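Local coordinates for protein AT-less polyketide synthase (Streptomyces platensis subsp. rosaceus, PDB 4TKT) that probably catalyses the decarboxylative chain-elongating condensation as a ketosynthase domain of the AT-less polyketide synthase that assembles isomigrastatin, at residues Gly284-Gly288 / Phe289-Asn293; Ile331-Ala334 / Gly335-Ala339; Val182-Met185 / Cys186-Ala189. All coordinates share one frame; numbering follows the deposited sequence.

In the fold
The three contacts show how short local motifs shape a ketosynthase of the thiolase fold, with interaction 3 at the probable active site. It carries C186, the probable nucleophile, at the head of helix 188-202. Interaction 1, a loop whose centre lies about 17 Å from that of interaction 3 and whose nearest atoms come within about 4 Å of it, leads into helix 294-308. Interaction 2, in helix 328-340, is centred about 16 Å from interaction 1 and touches it, with P292 O 3.7 Å from I331 CD1. It stays about 11 Å from interaction 3 at the nearest atoms, yet E332 binds the backbone of H321, probably one of the family's active-site histidines.

Interaction 1. Residues Gly284-Gly288 / Phe289-Asn293; sequences GHTHG and FTVPN
T286 and V291 are drawn together by a threonine hydroxyl set between two backbone carbonyls. T286 OG1 is 2.7 Å from V291 O and equally 2.7 Å from G288 O; its single proton can serve one acceptor at a time, and the positions do not settle which. The hydroxyl faces both oxygens because it stands between the backbone N and the carbonyl carbon of its own residue (chi1 56°). A firm backbone bond closes the type I turn G288-V291: V291 N donates to G288 O at 3.0 Å, the N-H pointing nearly straight at an oxygen it meets from well above the carbonyl plane.

Apolar contacts fill in around these bonds. The methyl CG2 of T286 rests 3.7 Å from CB of N293, the two side chains crossing at a slant. V291 turns CG2 onto G288, 3.6 Å from its CA.

The amide of N293 is bonded at both ends. Its OD1 accepts from the backbone N of L295, an N-cap, while ND2 reaches back to the carbonyl of G283, so that one amide joins the beginning of the loop to its end. The whole turn lies at the surface between strand 273-282, where the loop starts, and helix 294-308, whose first turn N293 caps.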
ATOM      1  N   GLY A 284       6.790  16.814 -22.610  1.00 27.33           N
ATOM      2  CA  GLY A 284       6.730  17.411 -23.930  1.00 27.46           C
ATOM      3  C   GLY A 284       7.644  16.714 -24.918  1.00 30.52           C
ATOM      4  O   GLY A 284       7.926  15.523 -24.783  1.00 31.37           O
ATOM      5  N   HIS A 285       8.118  17.460 -25.911  1.00 27.77           N
ATOM      6  CA  HIS A 285       8.925  16.879 -26.975  1.00 30.63           C
ATOM      7  C   HIS A 285      10.413  16.946 -26.671  1.00 33.59           C
ATOM      8  O   HIS A 285      11.095  17.900 -27.047  1.00 34.12           O
ATOM      9  CB  HIS A 285       8.645  17.577 -28.306  1.00 27.85           C
ATOM     10  CG  HIS A 285       9.118  16.803 -29.497  1.00 34.98           C
ATOM     11  ND1 HIS A 285      10.444  16.732 -29.861  1.00 37.14           N
ATOM     12  CD2 HIS A 285       8.440  16.057 -30.401  1.00 38.98           C
ATOM     13  CE1 HIS A 285      10.566  15.980 -30.940  1.00 32.92           C
ATOM     14  NE2 HIS A 285       9.363  15.557 -31.288  1.00 39.89           N
ATOM     15  N   THR A 286      10.914  15.923 -25.992  1.00 35.16           N
ATOM     16  CA  THR A 286      12.341  15.804 -25.730  1.00 34.71           C
ATOM     17  C   THR A 286      13.035  15.122 -26.910  1.00 36.50           C
ATOM     18  O   THR A 286      12.404  14.824 -27.924  1.00 38.92           O
ATOM     19  CB  THR A 286      12.608  15.021 -24.438  1.00 34.75           C
ATOM     20  OG1 THR A 286      11.978  13.737 -24.519  1.00 32.03           O
ATOM     21  CG2 THR A 286      12.042  15.772 -23.246  1.00 28.98           C
ATOM     22  N   HIS A 287      14.331  14.869 -26.774  1.00 36.16           N
ATOM     23  CA  HIS A 287      15.122  14.323 -27.874  1.00 39.54           C
ATOM     24  C   HIS A 287      14.854  12.841 -28.113  1.00 35.27           C
ATOM     25  O   HIS A 287      15.457  12.222 -28.991  1.00 35.71           O
ATOM     26  CB  HIS A 287      16.608  14.555 -27.610  1.00 43.82           C
ATOM     27  CG  HIS A 287      17.003  15.997 -27.652  1.00 57.17           C
ATOM     28  ND1 HIS A 287      18.137  16.480 -27.036  1.00 61.98           N
ATOM     29  CD2 HIS A 287      16.412  17.065 -28.240  1.00 59.60           C
ATOM     30  CE1 HIS A 287      18.229  17.782 -27.242  1.00 62.90           C
ATOM     31  NE2 HIS A 287      17.195  18.161 -27.971  1.00 62.22           N
ATOM     32  N   GLY A 288      13.939  12.281 -27.329  1.00 27.60           N
ATOM     33  CA  GLY A 288      13.536  10.897 -27.468  1.00 26.12           C
ATOM     34  C   GLY A 288      12.320  10.641 -26.603  1.00 25.48           C
ATOM     35  O   GLY A 288      12.146  11.289 -25.571  1.00 31.44           O
ATOM     36  N   PHE A 289      11.479   9.702 -27.022  1.00 30.54           N
ATOM     37  CA  PHE A 289      10.221   9.436 -26.332  1.00 26.93           C
ATOM     38  C   PHE A 289      10.431   9.108 -24.856  1.00 29.14           C
ATOM     39  O   PHE A 289       9.664   9.551 -24.002  1.00 24.24           O
ATOM     40  CB  PHE A 289       9.467   8.295 -27.017  1.00 23.03           C
ATOM     41  CG  PHE A 289       8.136   7.994 -26.397  1.00 22.47           C
ATOM     42  CD1 PHE A 289       7.147   8.961 -26.344  1.00 35.13           C
ATOM     43  CD2 PHE A 289       7.869   6.741 -25.871  1.00 23.02           C
ATOM     44  CE1 PHE A 289       5.919   8.688 -25.774  1.00 34.69           C
ATOM     45  CE2 PHE A 289       6.641   6.460 -25.298  1.00 25.20           C
ATOM     46  CZ  PHE A 289       5.665   7.435 -25.252  1.00 27.64           C
ATOM     47  N   THR A 290      11.481   8.353 -24.559  1.00 26.92           N
ATOM     48  CA  THR A 290      11.754   7.933 -23.188  1.00 26.54           C
ATOM     49  C   THR A 290      12.816   8.798 -22.514  1.00 32.53           C
ATOM     50  O   THR A 290      13.364   8.420 -21.480  1.00 38.03           O
ATOM     51  CB  THR A 290      12.200   6.456 -23.134  1.00 34.26           C
ATOM     52  OG1 THR A 290      13.398   6.282 -23.901  1.00 39.27           O
ATOM     53  CG2 THR A 290      11.114   5.554 -23.694  1.00 28.73           C
ATOM     54  N   VAL A 291      13.103   9.959 -23.097  1.00 26.35           N
ATOM     55  CA  VAL A 291      14.072  10.881 -22.508  1.00 32.65           C
ATOM     56  C   VAL A 291      13.392  11.895 -21.588  1.00 33.76           C
ATOM     57  O   VAL A 291      12.589  12.710 -22.043  1.00 36.33           O
ATOM     58  CB  VAL A 291      14.863  11.638 -23.589  1.00 34.53           C
ATOM     59  CG1 VAL A 291      15.845  12.606 -22.944  1.00 29.31           C
ATOM     60  CG2 VAL A 291      15.590  10.661 -24.496  1.00 27.76           C
ATOM     61  N   PRO A 292      13.715  11.848 -20.287  1.00 28.41           N
ATOM     62  CA  PRO A 292      13.105  12.736 -19.287  1.00 28.97           C
ATOM     63  C   PRO A 292      13.489  14.205 -19.458  1.00 32.44           C
ATOM     64  O   PRO A 292      14.550  14.519 -19.997  1.00 34.00           O
ATOM     65  CB  PRO A 292      13.637  12.186 -17.958  1.00 29.36           C
ATOM     66  CG  PRO A 292      14.879  11.454 -18.316  1.00 29.60           C
ATOM     67  CD  PRO A 292      14.633  10.875 -19.675  1.00 28.69           C
ATOM     68  N   ASN A 293      12.617  15.088 -18.985  1.00 32.38           N
ATOM     69  CA  ASN A 293      12.792  16.529 -19.124  1.00 35.00           C
ATOM     70  C   ASN A 293      12.958  17.204 -17.764  1.00 32.05           C
ATOM     71  O   ASN A 293      12.011  17.267 -16.984  1.00 31.84           O
ATOM     72  CB  ASN A 293      11.593  17.121 -19.867  1.00 36.14           C
ATOM     73  CG  ASN A 293      11.757  18.595 -20.183  1.00 35.99           C
ATOM     74  OD1 ASN A 293      12.659  19.264 -19.682  1.00 38.09           O
ATOM     75  ND2 ASN A 293      10.865  19.112 -21.016  1.00 39.44           N
TER

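Interaction 2. Residues Ile331-Ala334 / Gly335-Ala339; sequences IEIA and GLNAA
G335 meets I331 through the first of four helical i-to-i+4 bonds that cross from 331-334 to 335-339, with G335 N 2.9 Å from I331 O. Without a side chain, this buried residue adds only backbone to the turn.

L336 continues the pattern: its N donates to E332 O at 3.0 Å. The side chain leans back over the preceding turn, its CG beside the backbone N (chi1 -79°), and CD1 lies 4.2 Å from CG of E332 and 4.3 Å from CD1 of I333. Leucine and isoleucine both face the sheet, where I352 of strand 350-353 receives them; L336 also touches I301 and F403. The helix is the crossover of a beta-alpha-beta unit, strand 317-319, helix 328-340, strand 350-353, as expected of the thiolase fold. E332, on the same buried side, sends its carboxylate to the backbone nitrogens of H321 and G322, one oxygen to each, and so fixes the loop that follows strand 317-319. In ketosynthases this loop probably contributes a histidine to the active site.

N337 N bonds to I333 O at 2.8 Å, with an N-H...O angle of 161°. Its amide folds back over the same carbonyl, CG being 3.1 Å from I333 O, but neither OD1 nor ND2 is hydrogen-bonded to that oxygen. ND2 also passes 3.8 Å from the CG2 methyl of I333, the two side chains slanting across one another, and the asparagine also touches P402 and F403.

A338 N reaches A334 O at 3.1 Å, and its methyl packs on A298 of helix 294-308. A339, whose N donates to G335 O, puts its methyl against I301 and W305 of that same helix.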
ATOM      1  N   ILE A 331      19.542  13.915 -14.394  1.00 35.68           N
ATOM      2  CA  ILE A 331      18.449  14.769 -14.841  1.00 38.61           C
ATOM      3  C   ILE A 331      17.469  15.050 -13.703  1.00 42.46           C
ATOM      4  O   ILE A 331      17.005  16.179 -13.539  1.00 49.38           O
ATOM      5  CB  ILE A 331      17.703  14.138 -16.037  1.00 33.76           C
ATOM      6  CG1 ILE A 331      18.488  14.379 -17.328  1.00 34.91           C
ATOM      7  CG2 ILE A 331      16.303  14.710 -16.176  1.00 33.10           C
ATOM      8  CD1 ILE A 331      17.833  13.796 -18.562  1.00 35.78           C
ATOM      9  N   GLU A 332      17.175  14.027 -12.905  1.00 40.28           N
ATOM     10  CA  GLU A 332      16.260  14.183 -11.781  1.00 34.85           C
ATOM     11  C   GLU A 332      16.784  15.189 -10.761  1.00 39.52           C
ATOM     12  O   GLU A 332      16.028  16.016 -10.250  1.00 42.93           O
ATOM     13  CB  GLU A 332      16.004  12.841 -11.098  1.00 38.34           C
ATOM     14  CG  GLU A 332      15.152  12.965  -9.846  1.00 43.96           C
ATOM     15  CD  GLU A 332      14.625  11.637  -9.352  1.00 47.28           C
ATOM     16  OE1 GLU A 332      13.623  11.644  -8.608  1.00 46.82           O
ATOM     17  OE2 GLU A 332      15.207  10.589  -9.703  1.00 49.94           O
ATOM     18  N   ILE A 333      18.078  15.118 -10.467  1.00 41.23           N
ATOM     19  CA  ILE A 333      18.689  16.046  -9.523  1.00 42.15           C
ATOM     20  C   ILE A 333      18.688  17.462 -10.091  1.00 42.49           C
ATOM     21  O   ILE A 333      18.452  18.432  -9.369  1.00 40.39           O
ATOM     22  CB  ILE A 333      20.124  15.623  -9.169  1.00 41.27           C
ATOM     23  CG1 ILE A 333      20.104  14.266  -8.467  1.00 44.71           C
ATOM     24  CG2 ILE A 333      20.780  16.649  -8.265  1.00 41.61           C
ATOM     25  CD1 ILE A 333      19.245  14.250  -7.224  1.00 47.56           C
ATOM     26  N   ALA A 334      18.939  17.573 -11.392  1.00 44.54           N
ATOM     27  CA  ALA A 334      18.876  18.861 -12.073  1.00 39.58           C
ATOM     28  C   ALA A 334      17.479  19.460 -11.950  1.00 44.35           C
ATOM     29  O   ALA A 334      17.327  20.665 -11.745  1.00 47.67           O
ATOM     30  CB  ALA A 334      19.262  18.710 -13.534  1.00 39.06           C
ATOM     31  N   GLY A 335      16.465  18.607 -12.069  1.00 40.95           N
ATOM     32  CA  GLY A 335      15.083  19.031 -11.948  1.00 37.13           C
ATOM     33  C   GLY A 335      14.761  19.518 -10.550  1.00 41.78           C
ATOM     34  O   GLY A 335      14.112  20.549 -10.372  1.00 44.29           O
ATOM     35  N   LEU A 336      15.222  18.770  -9.554  1.00 38.28           N
ATOM     36  CA  LEU A 336      15.006  19.132  -8.161  1.00 39.20           C
ATOM     37  C   LEU A 336      15.724  20.428  -7.801  1.00 40.86           C
ATOM     38  O   LEU A 336      15.176  21.270  -7.092  1.00 47.71           O
ATOM     39  CB  LEU A 336      15.466  18.001  -7.244  1.00 39.27           C
ATOM     40  CG  LEU A 336      14.513  16.816  -7.106  1.00 37.97           C
ATOM     41  CD1 LEU A 336      15.236  15.613  -6.531  1.00 41.05           C
ATOM     42  CD2 LEU A 336      13.340  17.200  -6.225  1.00 38.10           C
ATOM     43  N   ASN A 337      16.953  20.583  -8.290  1.00 44.84           N
ATOM     44  CA  ASN A 337      17.731  21.790  -8.037  1.00 43.24           C
ATOM     45  C   ASN A 337      17.031  23.032  -8.569  1.00 43.51           C
ATOM     46  O   ASN A 337      16.976  24.061  -7.896  1.00 44.78           O
ATOM     47  CB  ASN A 337      19.124  21.682  -8.662  1.00 47.48           C
ATOM     48  CG  ASN A 337      20.020  20.706  -7.929  1.00 50.71           C
ATOM     49  OD1 ASN A 337      19.681  20.224  -6.849  1.00 55.68           O
ATOM     50  ND2 ASN A 337      21.181  20.419  -8.508  1.00 44.51           N
ATOM     51  N   ALA A 338      16.498  22.925  -9.782  1.00 42.38           N
ATOM     52  CA  ALA A 338      15.769  24.023 -10.403  1.00 42.56           C
ATOM     53  C   ALA A 338      14.509  24.355  -9.612  1.00 49.80           C
ATOM     54  O   ALA A 338      14.094  25.513  -9.541  1.00 54.41           O
ATOM     55  CB  ALA A 338      15.419  23.680 -11.841  1.00 41.31           C
ATOM     56  N   ALA A 339      13.902  23.333  -9.017  1.00 46.59           N
ATOM     57  CA  ALA A 339      12.707  23.520  -8.205  1.00 41.25           C
ATOM     58  C   ALA A 339      13.012  24.336  -6.953  1.00 50.49           C
ATOM     59  O   ALA A 339      12.362  25.347  -6.685  1.00 56.76           O
ATOM     60  CB  ALA A 339      12.109  22.178  -7.828  1.00 39.95           C
TER

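Interaction 3. Residues Val182-Met185 / Cys186-Ala189; sequences VDTM and CASA
The turn that presents the probable nucleophile of a ketosynthase is built here by T184 and M185 against S188, with C186 at its bend. S188 OG works in both directions: it accepts from T184 N at 2.9 Å and donates to M185 O at 2.6 Å. That carbonyl oxygen also takes the backbone N of S188, at 2.9 Å, from well above its plane, whereas the hydroxyl comes in close to the plane. One serine therefore grips its partner by side chain and main chain together. Its OG sits beside its own backbone N (chi1 -67°), which turns it back toward the incoming loop. With alanine in place of this serine, T184 N is likely to lose its acceptor and M185 O one of its two donors, so that the turn before C186 could shift.

Upstream, D183 OD1 accepts from M185 N at 2.9 Å, an Asx turn. M185, a selenomethionine in the crystal, takes a positive phi of 59°, within the turn that these bonds hold. A weak bond from A187 N to T184 O, 3.4 Å, spans the bend. T184 OG1 lies 3.1 Å from the carbonyl carbon C of A187 and has its polar partner in S191 OG, one turn further along the helix. At the start of the segment, V182 CG2 lies 3.8 Å from S188 O.

The CB of C186 points away from 182-185, and its side chain touches H361, while its carbonyl oxygen is bonded to S426 OG. A187 holds the N-cap position of helix 188-202. A tight turn linking strand to helix, with the cysteine just ahead of the helix start, is the nucleophile-bearing arrangement of thiolase-fold condensing enzymes.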
ATOM      1  N   VAL A 182      -6.041   4.141 -13.995  1.00 27.53           N
ATOM      2  CA  VAL A 182      -5.273   5.044 -14.837  1.00 26.03           C
ATOM      3  C   VAL A 182      -3.919   4.460 -15.199  1.00 24.08           C
ATOM      4  O   VAL A 182      -3.279   3.783 -14.392  1.00 27.27           O
ATOM      5  CB  VAL A 182      -5.059   6.408 -14.161  1.00 31.89           C
ATOM      6  CG1 VAL A 182      -6.378   7.131 -14.032  1.00 35.51           C
ATOM      7  CG2 VAL A 182      -4.406   6.234 -12.802  1.00 28.13           C
ATOM      8  N   ASP A 183      -3.494   4.723 -16.427  1.00 20.73           N
ATOM      9  CA  ASP A 183      -2.174   4.321 -16.875  1.00 21.68           C
ATOM     10  C   ASP A 183      -1.373   5.541 -17.311  1.00 26.36           C
ATOM     11  O   ASP A 183      -1.704   6.197 -18.296  1.00 25.88           O
ATOM     12  CB  ASP A 183      -2.274   3.308 -18.019  1.00 20.67           C
ATOM     13  CG  ASP A 183      -0.917   2.786 -18.455  1.00 37.17           C
ATOM     14  OD1 ASP A 183       0.074   3.032 -17.736  1.00 32.64           O
ATOM     15  OD2 ASP A 183      -0.834   2.132 -19.516  1.00 51.53           O
ATOM     16  N   THR A 184      -0.333   5.848 -16.548  1.00 23.60           N
ATOM     17  CA  THR A 184       0.658   6.837 -16.947  1.00 26.74           C
ATOM     18  C   THR A 184       2.031   6.218 -16.741  1.00 28.97           C
ATOM     19  O   THR A 184       3.002   6.909 -16.436  1.00 30.36           O
ATOM     20  CB  THR A 184       0.541   8.142 -16.146  1.00 22.64           C
ATOM     21  OG1 THR A 184       0.697   7.861 -14.750  1.00 29.22           O
ATOM     22  CG2 THR A 184      -0.814   8.792 -16.379  1.00 22.75           C
HETATM   23  N   MSE A 185       2.080   4.899 -16.902  1.00 21.73           N
HETATM   24  CA  MSE A 185       3.289   4.104 -16.702  1.00 26.20           C
HETATM   25  C   MSE A 185       3.835   4.240 -15.280  1.00 27.14           C
HETATM   26  O   MSE A 185       3.105   4.038 -14.312  1.00 28.12           O
HETATM   27  CB  MSE A 185       4.360   4.487 -17.724  1.00 22.40           C
HETATM   28  CG  MSE A 185       3.846   4.517 -19.155  1.00 42.56           C
HETATM   29 SE   MSE A 185       5.256   4.273 -20.477  1.00 48.77          SE
HETATM   30  CE  MSE A 185       4.272   4.773 -22.089  1.00 23.80           C
ATOM     31  N   CYS A 186       5.113   4.586 -15.164  1.00 22.28           N
ATOM     32  CA  CYS A 186       5.798   4.614 -13.874  1.00 36.99           C
ATOM     33  C   CYS A 186       5.140   5.562 -12.870  1.00 33.65           C
ATOM     34  O   CYS A 186       5.303   5.406 -11.660  1.00 35.28           O
ATOM     35  CB  CYS A 186       7.267   5.009 -14.064  1.00 43.19           C
ATOM     36  SG  CYS A 186       8.140   4.104 -15.375  1.00 49.57           S
ATOM     37  N   ALA A 187       4.396   6.538 -13.375  1.00 30.74           N
ATOM     38  CA  ALA A 187       3.770   7.539 -12.516  1.00 32.97           C
ATOM     39  C   ALA A 187       2.315   7.205 -12.191  1.00 34.17           C
ATOM     40  O   ALA A 187       1.601   8.034 -11.627  1.00 31.87           O
ATOM     41  CB  ALA A 187       3.854   8.909 -13.169  1.00 23.67           C
ATOM     42  N   SER A 188       1.883   5.993 -12.534  1.00 25.53           N
ATOM     43  CA  SER A 188       0.469   5.629 -12.438  1.00 21.28           C
ATOM     44  C   SER A 188      -0.116   5.778 -11.035  1.00 26.88           C
ATOM     45  O   SER A 188      -1.151   6.422 -10.865  1.00 32.87           O
ATOM     46  CB  SER A 188       0.261   4.200 -12.929  1.00 20.69           C
ATOM     47  OG  SER A 188       0.515   4.113 -14.320  1.00 26.84           O
ATOM     48  N   ALA A 189       0.544   5.194 -10.038  1.00 21.85           N
ATOM     49  CA  ALA A 189       0.033   5.214  -8.669  1.00 22.90           C
ATOM     50  C   ALA A 189      -0.114   6.640  -8.144  1.00 28.48           C
ATOM     51  O   ALA A 189      -1.114   6.981  -7.512  1.00 32.81           O
ATOM     52  CB  ALA A 189       0.937   4.408  -7.755  1.00 26.67           C
TER